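Local coordinates for protein endonuclease 8-like L720 (Acanthamoeba polyphaga mimivirus, PDB 4MB7) that is an endonuclease VIII-like protein of the formamidopyrimidine-DNA glycosylase family, with an H2TH domain and a bound zinc ion, at residues L136-L141 with Y148-S153; Q186-D191 with K216-L221. All coordinates share one frame; numbering follows the deposited sequence.

Contact 1 of 2, residues L136-L141 with Y148-S153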
loop_
_atom_site.group_PDB
_atom_site.type_symbol
_atom_site.label_atom_id
_atom_site.label_comp_id
_atom_site.label_asym_id
_atom_site.label_seq_id
_atom_site.Cartn_x
_atom_site.Cartn_y
_atom_site.Cartn_z
ATOM N N LEU A 136 -4.177 -5.988 -10.223
ATOM C CA LEU A 136 -3.082 -5.217 -9.641
ATOM C C LEU A 136 -2.277 -5.985 -8.591
ATOM O O LEU A 136 -1.147 -5.606 -8.276
ATOM C CB LEU A 136 -3.607 -3.905 -9.051
ATOM C CG LEU A 136 -3.951 -2.824 -10.076
ATOM C CD1 LEU A 136 -4.717 -1.678 -9.432
ATOM C CD2 LEU A 136 -2.682 -2.311 -10.742
ATOM N N MET A 137 -2.856 -7.056 -8.054
ATOM C CA MET A 137 -2.160 -7.894 -7.077
ATOM C C MET A 137 -0.911 -8.522 -7.686
ATOM O O MET A 137 0.074 -8.776 -6.992
ATOM C CB MET A 137 -3.075 -9.005 -6.558
ATOM C CG MET A 137 -4.217 -8.531 -5.679
ATOM S SD MET A 137 -5.142 -9.926 -5.011
ATOM C CE MET A 137 -3.868 -10.754 -4.071
ATOM N N LYS A 138 -0.964 -8.770 -8.989
ATOM C CA LYS A 138 0.143 -9.395 -9.700
ATOM C C LYS A 138 1.329 -8.445 -9.865
ATOM O O LYS A 138 2.441 -8.880 -10.157
ATOM C CB LYS A 138 -0.319 -9.890 -11.072
ATOM C CG LYS A 138 -1.441 -10.915 -11.020
ATOM C CD LYS A 138 -1.803 -11.395 -12.416
ATOM C CE LYS A 138 -2.889 -12.458 -12.379
ATOM N NZ LYS A 138 -3.235 -12.943 -13.746
ATOM N N TYR A 139 1.086 -7.151 -9.672
ATOM C CA TYR A 139 2.125 -6.139 -9.848
ATOM C C TYR A 139 2.660 -5.643 -8.510
ATOM O O TYR A 139 3.601 -4.849 -8.463
ATOM C CB TYR A 139 1.591 -4.957 -10.664
ATOM C CG TYR A 139 1.027 -5.342 -12.014
ATOM C CD1 TYR A 139 1.579 -6.383 -12.752
ATOM C CD2 TYR A 139 -0.062 -4.666 -12.550
ATOM C CE1 TYR A 139 1.063 -6.738 -13.985
ATOM C CE2 TYR A 139 -0.585 -5.014 -13.782
ATOM C CZ TYR A 139 -0.019 -6.050 -14.496
ATOM O OH TYR A 139 -0.536 -6.398 -15.723
ATOM N N ASP A 140 2.046 -6.109 -7.426
ATOM C CA ASP A 140 2.443 -5.735 -6.074
ATOM C C ASP A 140 3.659 -6.559 -5.660
ATOM O O ASP A 140 3.569 -7.774 -5.501
ATOM C CB ASP A 140 1.276 -5.979 -5.106
ATOM C CG ASP A 140 1.536 -5.443 -3.700
ATOM O OD1 ASP A 140 2.703 -5.401 -3.255
ATOM O OD2 ASP A 140 0.552 -5.069 -3.028
ATOM N N LEU A 141 4.788 -5.881 -5.477
ATOM C CA LEU A 141 6.052 -6.541 -5.151
ATOM C C LEU A 141 6.028 -7.316 -3.833
ATOM O O LEU A 141 6.829 -8.227 -3.634
ATOM C CB LEU A 141 7.192 -5.520 -5.133
ATOM C CG LEU A 141 7.566 -4.914 -6.489
ATOM C CD1 LEU A 141 8.456 -3.701 -6.301
ATOM C CD2 LEU A 141 8.257 -5.948 -7.357
ATOM N N TYR A 148 6.221 -12.178 -11.793
ATOM C CA TYR A 148 7.421 -11.547 -12.338
ATOM C C TYR A 148 7.315 -11.229 -13.827
ATOM O O TYR A 148 7.534 -10.091 -14.240
ATOM C CB TYR A 148 8.653 -12.423 -12.080
ATOM C CG TYR A 148 9.943 -11.834 -12.609
ATOM C CD1 TYR A 148 10.684 -10.940 -11.847
ATOM C CD2 TYR A 148 10.422 -12.172 -13.871
ATOM C CE1 TYR A 148 11.863 -10.397 -12.327
ATOM C CE2 TYR A 148 11.599 -11.634 -14.358
ATOM C CZ TYR A 148 12.316 -10.747 -13.582
ATOM O OH TYR A 148 13.490 -10.210 -14.062
ATOM N N ASN A 149 6.985 -12.237 -14.629
ATOM C CA ASN A 149 6.914 -12.059 -16.077
ATOM C C ASN A 149 5.872 -11.034 -16.514
ATOM O O ASN A 149 6.129 -10.220 -17.401
ATOM C CB ASN A 149 6.674 -13.398 -16.780
ATOM C CG ASN A 149 7.914 -14.275 -16.799
ATOM O OD1 ASN A 149 9.036 -13.787 -16.670
ATOM N ND2 ASN A 149 7.715 -15.576 -16.969
ATOM N N LEU A 150 4.701 -11.072 -15.888
ATOM C CA LEU A 150 3.641 -10.126 -16.213
ATOM C C LEU A 150 3.995 -8.718 -15.738
ATOM O O LEU A 150 3.664 -7.733 -16.398
ATOM C CB LEU A 150 2.307 -10.580 -15.615
ATOM C CG LEU A 150 1.079 -9.764 -16.026
ATOM C CD1 LEU A 150 1.034 -9.588 -17.536
ATOM C CD2 LEU A 150 -0.193 -10.429 -15.528
ATOM N N PHE A 151 4.672 -8.631 -14.597
ATOM C CA PHE A 151 5.109 -7.344 -14.062
ATOM C C PHE A 151 6.116 -6.677 -14.989
ATOM O O PHE A 151 6.052 -5.470 -15.222
ATOM C CB PHE A 151 5.720 -7.510 -12.667
ATOM C CG PHE A 151 6.394 -6.269 -12.146
ATOM C CD1 PHE A 151 5.651 -5.249 -11.571
ATOM C CD2 PHE A 151 7.772 -6.122 -12.230
ATOM C CE1 PHE A 151 6.268 -4.107 -11.094
ATOM C CE2 PHE A 151 8.392 -4.982 -11.757
ATOM C CZ PHE A 151 7.638 -3.973 -11.186
ATOM N N GLN A 152 7.048 -7.467 -15.510
ATOM C CA GLN A 152 8.087 -6.943 -16.390
ATOM C C GLN A 152 7.506 -6.417 -17.696
ATOM O O GLN A 152 7.896 -5.350 -18.168
ATOM C CB GLN A 152 9.154 -8.007 -16.669
ATOM C CG GLN A 152 10.026 -8.336 -15.468
ATOM C CD GLN A 152 10.878 -7.161 -15.022
ATOM O OE1 GLN A 152 11.148 -6.244 -15.797
ATOM N NE2 GLN A 152 11.305 -7.184 -13.764
ATOM N N SER A 153 6.573 -7.168 -18.274
ATOM C CA SER A 153 5.907 -6.752 -19.503
ATOM C C SER A 153 5.117 -5.469 -19.270
ATOM O O SER A 153 5.148 -4.548 -20.086
ATOM C CB SER A 153 4.970 -7.853 -20.001
ATOM O OG SER A 153 5.661 -9.080 -20.160
#

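Contact 2 of 2, residues Q186-D191 with K216-L221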
loop_
_atom_site.group_PDB
_atom_site.type_symbol
_atom_site.label_atom_id
_atom_site.label_comp_id
_atom_site.label_asym_id
_atom_site.label_seq_id
_atom_site.Cartn_x
_atom_site.Cartn_y
_atom_site.Cartn_z
ATOM N N GLN A 186 13.135 6.233 -2.495
ATOM C CA GLN A 186 14.408 6.925 -2.307
ATOM C C GLN A 186 15.511 6.006 -1.780
ATOM O O GLN A 186 16.687 6.202 -2.090
ATOM C CB GLN A 186 14.246 8.169 -1.426
ATOM C CG GLN A 186 13.762 7.908 -0.013
ATOM C CD GLN A 186 13.319 9.184 0.683
ATOM O OE1 GLN A 186 14.081 9.796 1.429
ATOM N NE2 GLN A 186 12.081 9.594 0.432
ATOM N N GLU A 187 15.132 5.004 -0.993
ATOM C CA GLU A 187 16.089 4.003 -0.534
ATOM C C GLU A 187 16.597 3.176 -1.712
ATOM O O GLU A 187 17.783 2.852 -1.794
ATOM C CB GLU A 187 15.461 3.087 0.518
ATOM C CG GLU A 187 15.319 3.717 1.895
ATOM C CD GLU A 187 16.656 3.927 2.582
ATOM O OE1 GLU A 187 17.574 3.110 2.366
ATOM O OE2 GLU A 187 16.786 4.912 3.338
ATOM N N ALA A 188 15.693 2.841 -2.627
ATOM C CA ALA A 188 16.053 2.065 -3.807
ATOM C C ALA A 188 16.934 2.880 -4.746
ATOM O O ALA A 188 17.901 2.365 -5.310
ATOM C CB ALA A 188 14.809 1.593 -4.531
ATOM N N LEU A 189 16.595 4.154 -4.908
ATOM C CA LEU A 189 17.351 5.036 -5.789
ATOM C C LEU A 189 18.785 5.229 -5.305
ATOM O O LEU A 189 19.712 5.300 -6.113
ATOM C CB LEU A 189 16.643 6.382 -5.952
ATOM C CG LEU A 189 15.455 6.369 -6.918
ATOM C CD1 LEU A 189 14.713 7.695 -6.890
ATOM C CD2 LEU A 189 15.915 6.039 -8.332
ATOM N N TYR A 190 18.970 5.306 -3.990
ATOM C CA TYR A 190 20.316 5.400 -3.440
ATOM C C TYR A 190 21.074 4.090 -3.614
ATOM O O TYR A 190 22.263 4.085 -3.920
ATOM C CB TYR A 190 20.305 5.789 -1.961
ATOM C CG TYR A 190 21.692 5.743 -1.366
ATOM C CD1 TYR A 190 22.616 6.742 -1.644
ATOM C CD2 TYR A 190 22.092 4.686 -0.556
ATOM C CE1 TYR A 190 23.891 6.701 -1.124
ATOM C CE2 TYR A 190 23.372 4.637 -0.029
ATOM C CZ TYR A 190 24.265 5.649 -0.318
ATOM O OH TYR A 190 25.540 5.617 0.199
ATOM N N ASP A 191 20.371 2.982 -3.405
ATOM C CA ASP A 191 20.959 1.651 -3.521
ATOM C C ASP A 191 21.482 1.406 -4.938
ATOM O O ASP A 191 22.445 0.663 -5.134
ATOM C CB ASP A 191 19.918 0.593 -3.150
ATOM C CG ASP A 191 20.529 -0.768 -2.882
ATOM O OD1 ASP A 191 21.717 -0.828 -2.502
ATOM O OD2 ASP A 191 19.813 -1.779 -3.040
ATOM N N LYS A 216 12.436 -4.824 -4.303
ATOM C CA LYS A 216 11.989 -6.077 -3.706
ATOM C C LYS A 216 12.881 -6.499 -2.542
ATOM O O LYS A 216 12.397 -7.072 -1.563
ATOM C CB LYS A 216 11.893 -7.190 -4.752
ATOM C CG LYS A 216 11.118 -8.406 -4.268
ATOM C CD LYS A 216 10.751 -9.336 -5.411
ATOM C CE LYS A 216 9.832 -10.451 -4.931
ATOM N NZ LYS A 216 9.495 -11.409 -6.022
ATOM N N LYS A 217 14.174 -6.199 -2.636
ATOM C CA LYS A 217 15.119 -6.537 -1.576
ATOM C C LYS A 217 14.805 -5.784 -0.285
ATOM O O LYS A 217 14.781 -6.372 0.795
ATOM C CB LYS A 217 16.552 -6.241 -2.022
ATOM C CG LYS A 217 17.618 -6.689 -1.036
ATOM C CD LYS A 217 18.262 -5.506 -0.332
ATOM C CE LYS A 217 18.891 -4.551 -1.328
ATOM N NZ LYS A 217 19.589 -3.425 -0.650
ATOM N N ILE A 218 14.566 -4.482 -0.410
ATOM C CA ILE A 218 14.239 -3.636 0.732
ATOM C C ILE A 218 12.898 -4.031 1.354
ATOM O O ILE A 218 12.747 -4.031 2.578
ATOM C CB ILE A 218 14.230 -2.146 0.330
ATOM C CG1 ILE A 218 15.599 -1.748 -0.227
ATOM C CG2 ILE A 218 13.865 -1.267 1.515
ATOM C CD1 ILE A 218 15.638 -0.367 -0.841
ATOM N N ILE A 219 11.930 -4.378 0.509
ATOM C CA ILE A 219 10.644 -4.872 0.988
ATOM C C ILE A 219 10.830 -6.171 1.772
ATOM O O ILE A 219 10.217 -6.365 2.824
ATOM C CB ILE A 219 9.650 -5.084 -0.172
ATOM C CG1 ILE A 219 9.231 -3.736 -0.759
ATOM C CG2 ILE A 219 8.421 -5.857 0.300
ATOM C CD1 ILE A 219 8.416 -3.849 -2.030
ATOM N N ASP A 220 11.691 -7.048 1.261
ATOM C CA ASP A 220 12.024 -8.294 1.948
ATOM C C ASP A 220 12.655 -8.023 3.312
ATOM O O ASP A 220 12.336 -8.692 4.295
ATOM C CB ASP A 220 12.985 -9.138 1.108
ATOM C CG ASP A 220 12.324 -9.740 -0.115
ATOM O OD1 ASP A 220 11.079 -9.848 -0.140
ATOM O OD2 ASP A 220 13.062 -10.115 -1.051
ATOM N N LEU A 221 13.559 -7.049 3.356
ATOM C CA LEU A 221 14.234 -6.679 4.595
ATOM C C LEU A 221 13.250 -6.116 5.615
ATOM O O LEU A 221 13.312 -6.453 6.794
ATOM C CB LEU A 221 15.344 -5.659 4.324
ATOM C CG LEU A 221 16.595 -6.166 3.603
ATOM C CD1 LEU A 221 17.540 -5.012 3.298
ATOM C CD2 LEU A 221 17.295 -7.226 4.436
#

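Contact 1 of 2, residues L136-L141 with Y148-S153
Tyr139 lays one edge of its ring against Leu150 in the first turn of helix 148-161. Its CE1 lies 3.7 Å from Leu150 CG, which sits near the ring plane. The phenol oxygen also borders this leucine, with OH 4.0 Å from Leu150 CD1. Tyr139 CG stands anti to its own carbonyl carbon (chi1 -56°), and this carries the ring across to the helix. His154, one turn further along that helix, stacks on the same ring. Lys138 adds its aliphatic part: the extended chain passes Leu150, with CD 3.6 Å from Leu150 CD2. Phe151 CD1 lies 3.7 Å from Tyr139 O, in an oblique approach. Leu141 CD2 sits over one face of the Phe151 ring, 4.4 Å from CZ. Phe146 meets this ring at an angle, and Cys212 of helix 205-230 touches it too. The contact thus joins the loop after helix 126-136 to the next helix, within the H2TH family region. No hydrogen bond crosses between 136-141 and 148-153. Their cohesion therefore comes from rings meeting aliphatic groups, while a backbone hydrogen bond of Lys138 with Asp147, just before the helix, supplies a polar link next door.

Contact 2 of 2, residues Q186-D191 with K216-L221
Asp191 OD2 is gripped by two groups, Lys217 NZ at 2.9 Å and the hydroxyl of Ser214. The lysine bond is a salt bridge between two helices of the H2TH (helix-two-turn-helix) family region, 182-191 and 205-230. The ammonium group meets OD2 from above the carboxylate, 50° out of its plane. Lys217 starts with CG anti to its backbone N, then bends at chi2 (-108°) and chi3, which brings NZ round to the acid. Asp191 OD1 takes a second charge, Arg240. Two cationic partners would probably help keep this carboxylate ionised.

Next to the salt bridge, one residue on at Ile218, the packing is apolar. The N-to-C directions of the two short helix segments make 124°, and their axes come within 10.2 Å. Ile218 reaches helix 182-191 with the tip of its CG1 branch. Its CD1 touches Glu187 CB at 3.7 Å and lies 4.3 Å from Ala188 CB. Glu187 gives this contact only its CB. Its carboxylate instead accepts Arg240 N on OE1 and both Ile241 N and Tyr242 N on OE2, which ties helix 182-191 to the chain just ahead of the zinc ligand Cys247. At the backbone, Ile218 CD1 also reaches Ala188 N, at 3.7 Å.

From the N terminus, the chain passes through the two four-stranded antiparallel sheets before helix 126-136 leads into contact 1. That contact closes a short loop, with six residues between its segments, and ties the loop to helix 148-161. Contact 2 opens later. It closes a longer excursion, with 24 residues between its segments, 11 of them in helix 205-230. The contacts follow in series, neither nested nor crossed, with centres about 17 Å apart. They meet where Leu141 CB packs on Ile219 CD1 at 3.7 Å. Helix 205-230 thus bears on both. Asp140 reaches back to Gly48, in the turn between strands 40-47 and 50-56, while contact 2 faces the zinc-binding part near the C terminus.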